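Local coordinates for protein citrate synthase (PDB 2IBP) that probably catalyses the condensation of oxaloacetate with acetyl-CoA and water to give citrate and CoA, as a member of the citrate synthase family working as a homodimer, at residues D197-R202 and R307-K312; F313-N318 and F353-I358; I204-I209 and K300-F305. All blocks are in the same frame, centred on the assembly; numbering follows the deposited sequence.

Interaction 1: D197-R202 and R307-K312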
loop_
_atom_site.group_PDB
_atom_site.type_symbol
_atom_site.label_atom_id
_atom_site.label_comp_id
_atom_site.label_asym_id
_atom_site.label_seq_id
_atom_site.Cartn_x
_atom_site.Cartn_y
_atom_site.Cartn_z
ATOM N N ASP A 197 -12.047 -2.041 -33.725
ATOM C CA ASP A 197 -11.326 -1.860 -34.970
ATOM C C ASP A 197 -9.888 -2.284 -34.657
ATOM O O ASP A 197 -9.366 -2.027 -33.563
ATOM C CB ASP A 197 -11.359 -0.387 -35.387
ATOM C CG ASP A 197 -10.757 -0.148 -36.753
ATOM O OD1 ASP A 197 -9.527 -0.304 -36.908
ATOM O OD2 ASP A 197 -11.504 0.286 -37.656
ATOM N N PRO A 198 -9.262 -3.007 -35.580
ATOM C CA PRO A 198 -7.881 -3.453 -35.413
ATOM C C PRO A 198 -6.910 -2.362 -34.968
ATOM O O PRO A 198 -5.992 -2.631 -34.192
ATOM C CB PRO A 198 -7.492 -3.927 -36.816
ATOM C CG PRO A 198 -8.773 -4.230 -37.498
ATOM C CD PRO A 198 -9.872 -3.500 -36.826
ATOM N N LEU A 199 -7.061 -1.165 -35.508
ATOM C CA LEU A 199 -6.185 -0.065 -35.167
ATOM C C LEU A 199 -6.365 0.361 -33.694
ATOM O O LEU A 199 -5.383 0.640 -33.006
ATOM C CB LEU A 199 -6.446 1.097 -36.117
ATOM C CG LEU A 199 -5.547 2.322 -36.033
ATOM C CD1 LEU A 199 -4.077 1.964 -36.025
ATOM C CD2 LEU A 199 -5.907 3.238 -37.215
ATOM N N ALA A 200 -7.598 0.324 -33.196
ATOM C CA ALA A 200 -7.860 0.674 -31.796
ATOM C C ALA A 200 -7.241 -0.395 -30.886
ATOM O O ALA A 200 -6.574 -0.068 -29.899
ATOM C CB ALA A 200 -9.357 0.823 -31.536
ATOM N N SER A 201 -7.413 -1.667 -31.252
ATOM C CA SER A 201 -6.823 -2.769 -30.472
ATOM C C SER A 201 -5.311 -2.658 -30.446
ATOM O O SER A 201 -4.675 -2.938 -29.433
ATOM C CB SER A 201 -7.200 -4.130 -31.067
ATOM O OG SER A 201 -8.592 -4.313 -31.000
ATOM N N ARG A 202 -4.720 -2.366 -31.600
ATOM C CA ARG A 202 -3.273 -2.187 -31.646
ATOM C C ARG A 202 -2.814 -1.096 -30.686
ATOM O O ARG A 202 -1.776 -1.212 -30.045
ATOM C CB ARG A 202 -2.782 -1.884 -33.065
ATOM C CG ARG A 202 -1.279 -1.697 -33.130
ATOM C CD ARG A 202 -0.740 -1.733 -34.543
ATOM N NE ARG A 202 -1.089 -0.580 -35.364
ATOM C CZ ARG A 202 -0.329 0.505 -35.526
ATOM N NH1 ARG A 202 0.796 0.683 -34.833
ATOM N NH2 ARG A 202 -0.724 1.450 -36.361
ATOM N N ARG A 307 -0.456 8.993 -34.798
ATOM C CA ARG A 307 -0.515 9.519 -36.155
ATOM C C ARG A 307 -1.380 8.603 -37.019
ATOM O O ARG A 307 -2.238 9.072 -37.766
ATOM C CB ARG A 307 0.881 9.610 -36.738
ATOM C CG ARG A 307 0.917 10.287 -38.086
ATOM C CD ARG A 307 2.261 10.170 -38.756
ATOM N NE ARG A 307 3.349 10.602 -37.893
ATOM C CZ ARG A 307 3.675 11.870 -37.643
ATOM N NH1 ARG A 307 2.945 12.876 -38.107
ATOM N NH2 ARG A 307 4.714 12.127 -36.863
ATOM N N ASP A 308 -1.127 7.298 -36.928
ATOM C CA ASP A 308 -1.911 6.300 -37.656
ATOM C C ASP A 308 -3.372 6.336 -37.272
ATOM O O ASP A 308 -4.249 6.236 -38.118
ATOM C CB ASP A 308 -1.378 4.896 -37.419
ATOM C CG ASP A 308 -0.010 4.681 -38.017
ATOM O OD1 ASP A 308 0.400 5.495 -38.874
ATOM O OD2 ASP A 308 0.654 3.700 -37.621
ATOM N N TYR A 309 -3.643 6.484 -35.980
ATOM C CA TYR A 309 -5.000 6.491 -35.502
ATOM C C TYR A 309 -5.792 7.663 -36.084
ATOM O O TYR A 309 -6.913 7.490 -36.592
ATOM C CB TYR A 309 -5.022 6.526 -33.963
ATOM C CG TYR A 309 -6.417 6.377 -33.421
ATOM C CD1 TYR A 309 -6.936 5.123 -33.115
ATOM C CD2 TYR A 309 -7.256 7.468 -33.334
ATOM C CE1 TYR A 309 -8.226 4.978 -32.666
ATOM C CE2 TYR A 309 -8.545 7.341 -32.871
ATOM C CZ TYR A 309 -9.034 6.091 -32.550
ATOM O OH TYR A 309 -10.323 5.950 -32.099
ATOM N N VAL A 310 -5.218 8.859 -36.031
ATOM C CA VAL A 310 -5.942 10.020 -36.532
ATOM C C VAL A 310 -5.971 10.044 -38.058
ATOM O O VAL A 310 -6.893 10.622 -38.637
ATOM C CB VAL A 310 -5.431 11.347 -35.936
ATOM C CG1 VAL A 310 -5.561 11.317 -34.418
ATOM C CG2 VAL A 310 -4.015 11.621 -36.362
ATOM N N ALA A 311 -5.012 9.394 -38.708
ATOM C CA ALA A 311 -5.030 9.303 -40.174
ATOM C C ALA A 311 -6.281 8.506 -40.571
ATOM O O ALA A 311 -6.961 8.847 -41.543
ATOM C CB ALA A 311 -3.784 8.640 -40.692
ATOM N N LYS A 312 -6.613 7.473 -39.795
ATOM C CA LYS A 312 -7.783 6.660 -40.086
ATOM C C LYS A 312 -9.095 7.250 -39.602
ATOM O O LYS A 312 -10.057 7.317 -40.361
ATOM C CB LYS A 312 -7.636 5.252 -39.513
ATOM C CG LYS A 312 -8.819 4.350 -39.854
ATOM C CD LYS A 312 -8.622 2.945 -39.328
ATOM C CE LYS A 312 -9.658 1.977 -39.886
ATOM N NZ LYS A 312 -11.060 2.368 -39.599
HETATM O O HOH W 1 2.542 2.822 -35.545
#
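At the edge of the Arg202 guanidinium, near its plane, lie the Asp308 carboxylate and a water, with the guanidinium and carboxylate planes turned 55° apart. NH2 of Arg202 donates to Asp308 OD2 over 2.9 Å, reaching that oxygen on its anti side, while the water accepts from NH1 and donates to the same OD2, so the arginine holds one oxygen both directly and through solvent. With its chain bent at chi3 (70°), the arginine side chain crosses that of Asp308 at about a right angle. The Tyr309 ring meets CA of Ala200 at its edge, with CG of Leu199 oblique to it, 4.3 Å from CD1 of Tyr309.

These residues join the beginning of helix 198-210 to the last turns of helix 297-313, two nearly antiparallel helices whose segments run 158° apart. Asp197 is the N-cap: its OD1 accepts from Leu199 N at 3.0 Å through the anti lone pair, and its OD2 takes Lys312 NZ at 2.9 Å on the syn side but well out of the carboxylate plane. One short acidic side chain thus caps a helix and meets a lysine coming from the opposite direction. An asparagine in its place would probably leave the Lys312 ammonium without its charged mate. Between the two salt bridges, Leu199 slides past the lysine, its CD2 packed tightly at 3.5 Å from Lys312 CD, and the long methylene chain suits this apolar flank as well as the ionic end.

Asp308 belongs to a magnesium site known for this protein; a modelled magnesium ion, about 4 Å from its side chain, is not bound directly to this chain. The cationic Arg202 beside it is likely to favour its charged form. Two ion pairs thus flank the apolar contact of Leu199 at the surface, one of them bridged by water.

Interaction 2: F313-N318 and F353-I358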
loop_
_atom_site.group_PDB
_atom_site.type_symbol
_atom_site.label_atom_id
_atom_site.label_comp_id
_atom_site.label_asym_id
_atom_site.label_seq_id
_atom_site.Cartn_x
_atom_site.Cartn_y
_atom_site.Cartn_z
ATOM N N PHE A 313 -9.143 7.665 -38.341
ATOM C CA PHE A 313 -10.383 8.118 -37.735
ATOM C C PHE A 313 -10.567 9.625 -37.690
ATOM O O PHE A 313 -11.607 10.105 -37.249
ATOM C CB PHE A 313 -10.505 7.565 -36.324
ATOM C CG PHE A 313 -10.550 6.075 -36.276
ATOM C CD1 PHE A 313 -11.694 5.404 -36.676
ATOM C CD2 PHE A 313 -9.454 5.337 -35.853
ATOM C CE1 PHE A 313 -11.744 4.021 -36.663
ATOM C CE2 PHE A 313 -9.509 3.950 -35.818
ATOM C CZ PHE A 313 -10.650 3.297 -36.233
ATOM N N GLY A 314 -9.550 10.360 -38.097
ATOM C CA GLY A 314 -9.626 11.812 -38.064
ATOM C C GLY A 314 -9.127 12.378 -36.747
ATOM O O GLY A 314 -8.868 11.653 -35.790
ATOM N N ASP A 315 -9.019 13.696 -36.701
ATOM C CA ASP A 315 -8.507 14.410 -35.541
ATOM C C ASP A 315 -9.523 15.518 -35.271
ATOM O O ASP A 315 -9.170 16.693 -35.344
ATOM C CB ASP A 315 -7.155 15.008 -35.933
ATOM C CG ASP A 315 -6.390 15.621 -34.774
ATOM O OD1 ASP A 315 -6.561 15.179 -33.608
ATOM O OD2 ASP A 315 -5.550 16.502 -35.058
ATOM N N PRO A 316 -10.775 15.142 -34.937
ATOM C CA PRO A 316 -11.893 16.096 -34.795
ATOM C C PRO A 316 -11.730 17.200 -33.768
ATOM O O PRO A 316 -12.372 18.246 -33.877
ATOM C CB PRO A 316 -13.085 15.204 -34.430
ATOM C CG PRO A 316 -12.503 13.934 -33.942
ATOM C CD PRO A 316 -11.197 13.760 -34.643
ATOM N N GLN A 317 -10.972 16.931 -32.714
ATOM C CA GLN A 317 -10.700 17.945 -31.702
ATOM C C GLN A 317 -9.305 18.559 -31.872
ATOM O O GLN A 317 -8.853 19.321 -31.019
ATOM C CB GLN A 317 -10.903 17.388 -30.290
ATOM C CG GLN A 317 -12.357 17.313 -29.836
ATOM C CD GLN A 317 -13.187 16.302 -30.597
ATOM O OE1 GLN A 317 -12.842 15.122 -30.674
ATOM N NE2 GLN A 317 -14.338 16.747 -31.103
ATOM N N ASN A 318 -8.646 18.204 -32.982
ATOM C CA ASN A 318 -7.338 18.748 -33.360
ATOM C C ASN A 318 -6.240 18.470 -32.345
ATOM O O ASN A 318 -5.203 19.140 -32.329
ATOM C CB ASN A 318 -7.456 20.264 -33.619
ATOM C CG ASN A 318 -8.605 20.601 -34.570
ATOM O OD1 ASN A 318 -9.488 21.393 -34.236
ATOM N ND2 ASN A 318 -8.650 19.915 -35.698
ATOM N N PHE A 353 -6.809 7.541 -26.521
ATOM C CA PHE A 353 -7.830 7.121 -25.554
ATOM C C PHE A 353 -9.038 8.038 -25.653
ATOM O O PHE A 353 -10.179 7.594 -25.659
ATOM C CB PHE A 353 -7.358 7.200 -24.100
ATOM C CG PHE A 353 -6.307 6.195 -23.701
ATOM C CD1 PHE A 353 -6.163 4.993 -24.350
ATOM C CD2 PHE A 353 -5.580 6.411 -22.541
ATOM C CE1 PHE A 353 -5.195 4.075 -23.923
ATOM C CE2 PHE A 353 -4.645 5.494 -22.095
ATOM C CZ PHE A 353 -4.484 4.317 -22.767
ATOM N N TYR A 354 -8.767 9.339 -25.681
ATOM C CA TYR A 354 -9.831 10.327 -25.759
ATOM C C TYR A 354 -10.699 10.050 -26.991
ATOM O O TYR A 354 -11.919 10.009 -26.907
ATOM C CB TYR A 354 -9.238 11.741 -25.810
ATOM C CG TYR A 354 -10.273 12.836 -25.966
ATOM C CD1 TYR A 354 -10.802 13.489 -24.866
ATOM C CD2 TYR A 354 -10.672 13.244 -27.231
ATOM C CE1 TYR A 354 -11.752 14.469 -25.018
ATOM C CE2 TYR A 354 -11.583 14.251 -27.393
ATOM C CZ TYR A 354 -12.125 14.849 -26.294
ATOM O OH TYR A 354 -13.056 15.847 -26.492
ATOM N N TYR A 355 -10.055 9.866 -28.136
ATOM C CA TYR A 355 -10.780 9.640 -29.375
ATOM C C TYR A 355 -11.509 8.292 -29.410
ATOM O O TYR A 355 -12.556 8.162 -30.073
ATOM C CB TYR A 355 -9.861 9.808 -30.576
ATOM C CG TYR A 355 -9.485 11.241 -30.897
ATOM C CD1 TYR A 355 -10.432 12.245 -30.836
ATOM C CD2 TYR A 355 -8.248 11.550 -31.450
ATOM C CE1 TYR A 355 -10.126 13.558 -31.192
ATOM C CE2 TYR A 355 -7.938 12.860 -31.856
ATOM C CZ TYR A 355 -8.885 13.853 -31.719
ATOM O OH TYR A 355 -8.599 15.139 -32.119
ATOM N N MET A 356 -10.963 7.309 -28.696
ATOM C CA MET A 356 -11.585 5.992 -28.573
ATOM C C MET A 356 -12.824 6.000 -27.675
ATOM O O MET A 356 -13.543 5.002 -27.588
ATOM C CB MET A 356 -10.591 4.975 -28.023
ATOM C CG MET A 356 -9.444 4.657 -28.944
ATOM S SD MET A 356 -8.359 3.527 -28.064
ATOM C CE MET A 356 -6.960 3.418 -29.173
ATOM N N GLY A 357 -13.066 7.106 -26.985
ATOM C CA GLY A 357 -14.233 7.227 -26.118
ATOM C C GLY A 357 -13.975 6.738 -24.708
ATOM O O GLY A 357 -14.902 6.502 -23.942
ATOM N N ILE A 358 -12.705 6.580 -24.358
ATOM C CA ILE A 358 -12.358 6.155 -23.003
ATOM C C ILE A 358 -12.393 7.404 -22.137
ATOM O O ILE A 358 -11.706 8.395 -22.434
ATOM C CB ILE A 358 -10.960 5.550 -22.950
ATOM C CG1 ILE A 358 -10.924 4.268 -23.808
ATOM C CG2 ILE A 358 -10.537 5.306 -21.484
ATOM C CD1 ILE A 358 -9.554 3.670 -23.973
#
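Tyr355 sends its ring toward the 313-318 loop because its CG stands anti to the carbonyl carbon (chi1 -74°), while Asp315, with CG anti to the backbone N (chi1 -172°), turns OD1 to meet the phenol. The loop links helix 297-313 to helix 319-332 and contains a type I beta turn, Asp315 to Asn318, closed by Asn318 N bonding to Asp315 O. The tyrosine comes from the last turn of helix 349-356, which ends in a Schellman motif at Gly357, where positive phi suits a residue without CB.

Tyr355 OH donates to Asp315 OD1 over a short 2.5 Å, arriving from above the carboxylate plane, which stands almost perpendicular to the ring. The same hydroxyl oxygen accepts from Gln317 N at 3.0 Å, a rather bent bond (137°), and from Leu319 N further along. A phenol suits this place because it can donate to the acid and accept from backbone amides at once. Asp315 has further work: OD1 also accepts from Phe320 N and OD2 from Ala321 N, so the aspartate ties the turn to the start of the next helix.

The ring has other neighbours. CD of Pro316, a residue suited to the second position of such a turn, packs obliquely on CE1 of Tyr355, and the carbonyl oxygen of Gly314 lies over one face. On the far side from the acid, Gln317 bends at chi2 and places its amide oxygen at the edges of two rings, with OE1 3.6 Å from Tyr354 CE2 and 3.2 Å from Tyr355 CE1.

Interaction 3: I204-I209 and K300-F305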
loop_
_atom_site.group_PDB
_atom_site.type_symbol
_atom_site.label_atom_id
_atom_site.label_comp_id
_atom_site.label_asym_id
_atom_site.label_seq_id
_atom_site.Cartn_x
_atom_site.Cartn_y
_atom_site.Cartn_z
ATOM N N ILE A 204 -4.264 -0.089 -27.917
ATOM C CA ILE A 204 -4.335 -0.579 -26.537
ATOM C C ILE A 204 -3.176 -1.539 -26.283
ATOM O O ILE A 204 -2.460 -1.417 -25.286
ATOM C CB ILE A 204 -5.692 -1.229 -26.211
ATOM C CG1 ILE A 204 -6.811 -0.179 -26.297
ATOM C CG2 ILE A 204 -5.666 -1.873 -24.805
ATOM C CD1 ILE A 204 -6.660 0.995 -25.329
ATOM N N ASP A 205 -2.953 -2.477 -27.192
ATOM C CA ASP A 205 -1.859 -3.439 -27.018
ATOM C C ASP A 205 -0.522 -2.705 -26.884
ATOM O O ASP A 205 0.286 -3.014 -26.004
ATOM C CB ASP A 205 -1.791 -4.387 -28.212
ATOM C CG ASP A 205 -0.975 -5.638 -27.925
ATOM O OD1 ASP A 205 -1.126 -6.202 -26.827
ATOM O OD2 ASP A 205 -0.293 -6.138 -28.841
ATOM N N LEU A 206 -0.291 -1.733 -27.765
ATOM C CA LEU A 206 0.941 -0.963 -27.738
ATOM C C LEU A 206 1.076 -0.227 -26.416
ATOM O O LEU A 206 2.122 -0.259 -25.778
ATOM C CB LEU A 206 0.981 0.033 -28.895
ATOM C CG LEU A 206 2.264 0.837 -29.020
ATOM C CD1 LEU A 206 3.483 -0.088 -29.180
ATOM C CD2 LEU A 206 2.118 1.800 -30.224
ATOM N N TYR A 207 0.006 0.437 -25.995
ATOM C CA TYR A 207 0.043 1.165 -24.735
ATOM C C TYR A 207 0.410 0.217 -23.590
ATOM O O TYR A 207 1.246 0.535 -22.745
ATOM C CB TYR A 207 -1.304 1.813 -24.453
ATOM C CG TYR A 207 -1.301 2.582 -23.149
ATOM C CD1 TYR A 207 -1.007 3.943 -23.118
ATOM C CD2 TYR A 207 -1.505 1.930 -21.946
ATOM C CE1 TYR A 207 -0.957 4.621 -21.921
ATOM C CE2 TYR A 207 -1.444 2.602 -20.761
ATOM C CZ TYR A 207 -1.164 3.936 -20.754
ATOM O OH TYR A 207 -1.095 4.591 -19.555
ATOM N N LEU A 208 -0.188 -0.968 -23.605
ATOM C CA LEU A 208 0.058 -1.929 -22.541
ATOM C C LEU A 208 1.519 -2.358 -22.552
ATOM O O LEU A 208 2.144 -2.494 -21.511
ATOM C CB LEU A 208 -0.876 -3.131 -22.640
ATOM C CG LEU A 208 -2.362 -2.894 -22.422
ATOM C CD1 LEU A 208 -3.129 -4.169 -22.639
ATOM C CD2 LEU A 208 -2.689 -2.301 -21.065
ATOM N N ILE A 209 2.061 -2.625 -23.733
ATOM C CA ILE A 209 3.471 -2.970 -23.809
ATOM C C ILE A 209 4.329 -1.834 -23.270
ATOM O O ILE A 209 5.221 -2.028 -22.455
ATOM C CB ILE A 209 3.896 -3.210 -25.277
ATOM C CG1 ILE A 209 3.220 -4.481 -25.795
ATOM C CG2 ILE A 209 5.424 -3.270 -25.397
ATOM C CD1 ILE A 209 3.406 -4.722 -27.282
ATOM N N LYS A 300 8.036 8.309 -28.577
ATOM C CA LYS A 300 8.336 8.274 -30.014
ATOM C C LYS A 300 7.451 7.233 -30.700
ATOM O O LYS A 300 6.822 7.489 -31.729
ATOM C CB LYS A 300 9.810 7.965 -30.235
ATOM C CG LYS A 300 10.238 8.047 -31.687
ATOM C CD LYS A 300 11.758 8.085 -31.833
ATOM C CE LYS A 300 12.356 9.379 -31.267
ATOM N NZ LYS A 300 13.853 9.404 -31.315
ATOM N N ILE A 301 7.362 6.070 -30.071
ATOM C CA ILE A 301 6.572 4.987 -30.596
ATOM C C ILE A 301 5.086 5.293 -30.540
ATOM O O ILE A 301 4.353 5.058 -31.504
ATOM C CB ILE A 301 6.838 3.689 -29.806
ATOM C CG1 ILE A 301 8.312 3.287 -29.925
ATOM C CG2 ILE A 301 5.939 2.561 -30.278
ATOM C CD1 ILE A 301 8.743 2.208 -28.947
ATOM N N PHE A 302 4.620 5.810 -29.410
ATOM C CA PHE A 302 3.195 6.052 -29.283
ATOM C C PHE A 302 2.724 7.213 -30.157
ATOM O O PHE A 302 1.597 7.206 -30.645
ATOM C CB PHE A 302 2.748 6.186 -27.839
ATOM C CG PHE A 302 1.354 5.705 -27.629
ATOM C CD1 PHE A 302 1.060 4.356 -27.730
ATOM C CD2 PHE A 302 0.325 6.586 -27.417
ATOM C CE1 PHE A 302 -0.220 3.900 -27.596
ATOM C CE2 PHE A 302 -0.953 6.133 -27.247
ATOM C CZ PHE A 302 -1.228 4.777 -27.337
ATOM N N LYS A 303 3.602 8.185 -30.374
ATOM C CA LYS A 303 3.318 9.294 -31.292
ATOM C C LYS A 303 2.971 8.744 -32.682
ATOM O O LYS A 303 1.988 9.136 -33.299
ATOM C CB LYS A 303 4.548 10.173 -31.438
ATOM C CG LYS A 303 4.394 11.231 -32.507
ATOM C CD LYS A 303 5.697 11.940 -32.765
ATOM C CE LYS A 303 5.504 13.010 -33.824
ATOM N NZ LYS A 303 6.794 13.639 -34.194
ATOM N N GLU A 304 3.786 7.809 -33.158
ATOM C CA GLU A 304 3.569 7.223 -34.476
ATOM C C GLU A 304 2.272 6.439 -34.550
ATOM O O GLU A 304 1.594 6.454 -35.560
ATOM C CB GLU A 304 4.769 6.409 -34.936
ATOM C CG GLU A 304 5.967 7.297 -35.200
ATOM C CD GLU A 304 5.632 8.435 -36.170
ATOM O OE1 GLU A 304 4.944 8.178 -37.187
ATOM O OE2 GLU A 304 6.024 9.585 -35.904
ATOM N N PHE A 305 1.951 5.697 -33.500
ATOM C CA PHE A 305 0.659 5.048 -33.458
ATOM C C PHE A 305 -0.458 6.096 -33.530
ATOM O O PHE A 305 -1.452 5.926 -34.240
ATOM C CB PHE A 305 0.469 4.240 -32.174
ATOM C CG PHE A 305 -0.946 3.894 -31.949
ATOM C CD1 PHE A 305 -1.556 2.956 -32.753
ATOM C CD2 PHE A 305 -1.729 4.642 -31.090
ATOM C CE1 PHE A 305 -2.912 2.735 -32.664
ATOM C CE2 PHE A 305 -3.087 4.414 -31.010
ATOM C CZ PHE A 305 -3.666 3.470 -31.792
#
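Leu206 reaches across from helix 198-210 to helix 297-313. CB leaves its backbone toward the partner helix, and CG, placed anti to the backbone N (chi1 -176°), comes to 3.9 Å from Phe302 CD1. There the side chain forks. CD1 meets the CG2 methyl of Ile301 at 3.8 Å, whereas CD2 rests against both phenylalanines, 3.7 Å from CD1 of Phe302 and 3.5 Å from CB of Phe305. A leucine suits this place because its two methyls can engage partners one turn apart on the facing helix, Ile301 and Phe305, with Phe302 between them.

Both phenylalanines slide past the leucine in the opposite direction, and each ring is oblique to its CD2. They also pack on each other: CD2 of Phe305 sits 3.7 Å above one face of the Phe302 ring, offset toward its rim. The far part of Phe302 covers the next residue of the first helix, with CE1 3.9 Å from CB of Tyr207, and CZ approaches the tyrosine ring at its edge. Beyond, the Tyr207 ring stacks on His211 and meets Phe353. The Tyr207 side chain is about 6 Å from that of Asp346, a predicted active-site residue.

The two segments run almost exactly antiparallel, at 172°, with axes 10.7 Å apart, a spacing that leaves room for large apolar side chains between them. No hydrogen bond or ion pair crosses here, so cohesion must come from van der Waals contact and the exclusion of water, which depends on complementary shape rather than on any matched pair of charges.

Interactions 1 and 3 hold the same two elements, helices 198-210 and 297-313, with interaction 3 nested in the loop that interaction 1 closes. Deeper in the chain the pair is joined by hydrocarbon alone; near the surface the seam becomes ionic and partly hydrated, and helix 297-313 also carries Glu304 and Asp308 of the magnesium site. Phe305 passes from one contact to the other, touching Leu199 and Arg202. Interaction 2, also at the surface, relies on a tyrosine hydroxyl bonded to a carboxylate and backbone amides to fix the loop that follows helix 297-313 onto helix 349-356. Helix 349-356 also touches interactions 1 and 3: Tyr355 and Met356 pack on Tyr309, and Phe353 on Tyr207 and Ile204.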